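Local coordinates for protein pertussis toxin-like subunit ArtA (Escherichia coli, PDB 4Z9D) that probably transfers ADP-ribose from NAD to host trimeric G proteins, as the enzymatic A subunit of a pertussis-like AB5 toxin, at residues R30-H35 and G166-L171. The protein carries 2 engineered substitutions. Sequence-based numbering, arbitrary orientation.
Sequences RNLQQH and GVIPQL. With NAD (nicotinamide-adenine-dinucleotide), chain F.
R30 lays its extended side chain along the backbone of P169 and Q170. R30 CB starts 3.4 Å from Q170 O, and CG stays beside that oxygen. With CG set anti to the carbonyl carbon (chi1 -76°) and the chain extended as far as NE, R30 CD passes Q170 O at 3.3 Å and also comes near P169 O. NE lies farther off P169 O, while CZ and NH1 have Q170 OE1 as their nearest neighbour. At the tip, R30 NH2 donates to P169 O at 2.9 Å. That bond is bent, 140° at the hydrogen, and the nitrogen stands above the carbonyl plane. The Q170 side chain runs alongside, pointing the same way, and bends at chi2 to bring OE1 over one face of the guanidinium, off toward its rim, 3.5 Å from R30 NH2. The angle is too poor for a hydrogen bond, the flat groups being turned 63° apart.

Next to this bond, apolar groups meet: L32 CD1 lies 4.1 Å from I168 CD1, the side chains crossing at about a right angle, while L171 CD2 packs on L32 CB.

N31 caps the helix that follows, its OD1 accepting from Q34 N; H35 there belongs to the NAD pocket. The contact joins the loop after strand 144-152, near the C-terminus, to the start of helix 32-37, with S94 of helix 92-100 touching L32 and L171, and F50 of strand 50-54 packing on R30, L32 and I168.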
# COMPACT_ATOMS: atom_id res chain seq x y z
N ARG A 30 11.78 7.33 7.22
CA ARG A 30 11.75 5.87 7.34
C ARG A 30 11.44 5.35 8.75
O ARG A 30 11.92 4.28 9.14
CB ARG A 30 13.09 5.28 6.84
CG ARG A 30 13.18 5.26 5.32
CD ARG A 30 14.50 4.73 4.78
NE ARG A 30 14.56 4.92 3.33
CZ ARG A 30 14.78 3.95 2.45
NH1 ARG A 30 14.79 4.24 1.15
NH2 ARG A 30 15.00 2.70 2.84
N ASN A 31 10.63 6.08 9.51
CA ASN A 31 10.10 5.56 10.77
C ASN A 31 8.93 4.66 10.45
O ASN A 31 7.82 5.14 10.18
CB ASN A 31 9.66 6.70 11.70
CG ASN A 31 9.23 6.20 13.09
OD1 ASN A 31 8.56 5.18 13.22
ND2 ASN A 31 9.63 6.93 14.13
N LEU A 32 9.17 3.35 10.45
CA LEU A 32 8.16 2.38 10.01
C LEU A 32 6.94 2.37 10.93
O LEU A 32 5.81 2.27 10.45
CB LEU A 32 8.77 0.97 9.92
CG LEU A 32 7.89 -0.15 9.33
CD1 LEU A 32 7.52 0.14 7.89
CD2 LEU A 32 8.59 -1.50 9.43
N GLN A 33 7.14 2.46 12.24
CA GLN A 33 5.99 2.43 13.15
C GLN A 33 5.06 3.62 12.91
O GLN A 33 3.84 3.49 12.97
CB GLN A 33 6.44 2.39 14.60
CG GLN A 33 5.31 1.93 15.52
CD GLN A 33 5.81 1.32 16.81
OE1 GLN A 33 5.03 1.05 17.73
NE2 GLN A 33 7.11 1.12 16.90
N GLN A 34 5.66 4.79 12.68
CA GLN A 34 4.94 6.00 12.31
C GLN A 34 4.09 5.77 11.06
O GLN A 34 2.91 6.13 11.00
CB GLN A 34 5.94 7.12 12.05
CG GLN A 34 5.56 8.48 12.53
CD GLN A 34 6.78 9.35 12.71
OE1 GLN A 34 7.23 9.99 11.77
NE2 GLN A 34 7.35 9.35 13.91
N HIS A 35 4.70 5.18 10.04
CA HIS A 35 3.97 4.90 8.82
C HIS A 35 2.80 3.94 9.05
O HIS A 35 1.67 4.20 8.61
CB HIS A 35 4.91 4.32 7.77
CG HIS A 35 4.20 3.81 6.56
ND1 HIS A 35 3.76 4.64 5.55
CD2 HIS A 35 3.80 2.56 6.22
CE1 HIS A 35 3.13 3.92 4.63
NE2 HIS A 35 3.16 2.65 5.01
N GLY A 166 14.29 -9.04 2.88
CA GLY A 166 15.06 -8.63 4.04
C GLY A 166 14.52 -7.46 4.84
O GLY A 166 13.34 -7.09 4.75
N VAL A 167 15.40 -6.88 5.64
CA VAL A 167 15.07 -5.71 6.44
C VAL A 167 15.15 -4.44 5.60
O VAL A 167 16.02 -4.31 4.75
CB VAL A 167 16.01 -5.59 7.66
CG1 VAL A 167 15.72 -4.32 8.50
CG2 VAL A 167 15.90 -6.86 8.52
N ILE A 168 14.21 -3.53 5.81
CA ILE A 168 14.28 -2.22 5.16
C ILE A 168 15.53 -1.44 5.60
O ILE A 168 15.75 -1.25 6.80
CB ILE A 168 13.05 -1.39 5.47
CG1 ILE A 168 11.78 -2.09 4.98
CG2 ILE A 168 13.19 0.02 4.90
CD1 ILE A 168 10.51 -1.48 5.58
N PRO A 169 16.36 -1.01 4.64
CA PRO A 169 17.58 -0.28 4.99
C PRO A 169 17.29 1.12 5.50
O PRO A 169 16.21 1.66 5.22
CB PRO A 169 18.38 -0.24 3.68
CG PRO A 169 17.45 -0.65 2.62
CD PRO A 169 16.32 -1.41 3.22
N GLN A 170 18.22 1.67 6.26
CA GLN A 170 18.15 3.05 6.72
C GLN A 170 16.89 3.34 7.53
O GLN A 170 16.34 4.45 7.47
CB GLN A 170 18.25 4.02 5.53
CG GLN A 170 19.58 3.94 4.75
CD GLN A 170 19.48 3.20 3.43
OE1 GLN A 170 18.45 3.23 2.75
NE2 GLN A 170 20.57 2.52 3.04
N LEU A 171 16.42 2.36 8.30
CA LEU A 171 15.27 2.58 9.18
C LEU A 171 15.58 3.60 10.27
O LEU A 171 16.70 3.67 10.77
CB LEU A 171 14.80 1.27 9.82
CG LEU A 171 14.01 0.27 8.95
CD1 LEU A 171 13.86 -1.05 9.67
CD2 LEU A 171 12.64 0.84 8.62
PA NAD F . -1.47 7.80 1.71
O1A NAD F . -0.37 7.11 0.98
O2A NAD F . -1.19 9.08 2.40
O5B NAD F . -2.70 7.97 0.67
C5B NAD F . -3.92 8.67 0.97
C4B NAD F . -4.20 9.64 -0.19
O4B NAD F . -3.19 10.70 -0.22
C3B NAD F . -4.00 8.94 -1.50
O3B NAD F . -5.20 8.16 -1.78
C2B NAD F . -3.90 10.13 -2.41
O2B NAD F . -5.15 10.80 -2.39
C1B NAD F . -2.91 11.00 -1.62
N9A NAD F . -1.44 10.72 -1.75
C8A NAD F . -0.65 9.74 -1.32
N7A NAD F . 0.60 10.03 -1.69
C5A NAD F . 0.59 11.20 -2.33
C6A NAD F . 1.57 11.94 -2.89
N6A NAD F . 2.81 11.44 -2.82
N1A NAD F . 1.33 13.11 -3.50
C2A NAD F . 0.01 13.57 -3.54
N3A NAD F . -0.99 12.79 -2.95
C4A NAD F . -0.67 11.63 -2.36
O3 NAD F . -2.06 6.81 2.80
PN NAD F . -2.43 5.26 2.49
O1N NAD F . -1.46 4.66 1.53
O2N NAD F . -3.89 5.16 2.24
O5D NAD F . -2.09 4.65 3.92
C5D NAD F . -2.68 5.15 5.12
C4D NAD F . -2.71 4.04 6.18
O4D NAD F . -3.35 2.91 5.50
C3D NAD F . -1.30 3.59 6.58
O3D NAD F . -1.29 3.05 7.90
C2D NAD F . -1.11 2.46 5.58
O2D NAD F . -0.05 1.57 6.01
C1D NAD F . -2.47 1.78 5.60
N1N NAD F . -2.59 0.87 4.40
C2N NAD F . -3.06 1.38 3.16
C3N NAD F . -3.15 0.58 2.02
C7N NAD F . -3.63 1.10 0.80
O7N NAD F . -3.95 0.21 -0.17
N7N NAD F . -3.80 2.42 0.68
C4N NAD F . -2.75 -0.75 2.11
C5N NAD F . -2.29 -1.27 3.32
C6N NAD F . -2.19 -0.48 4.46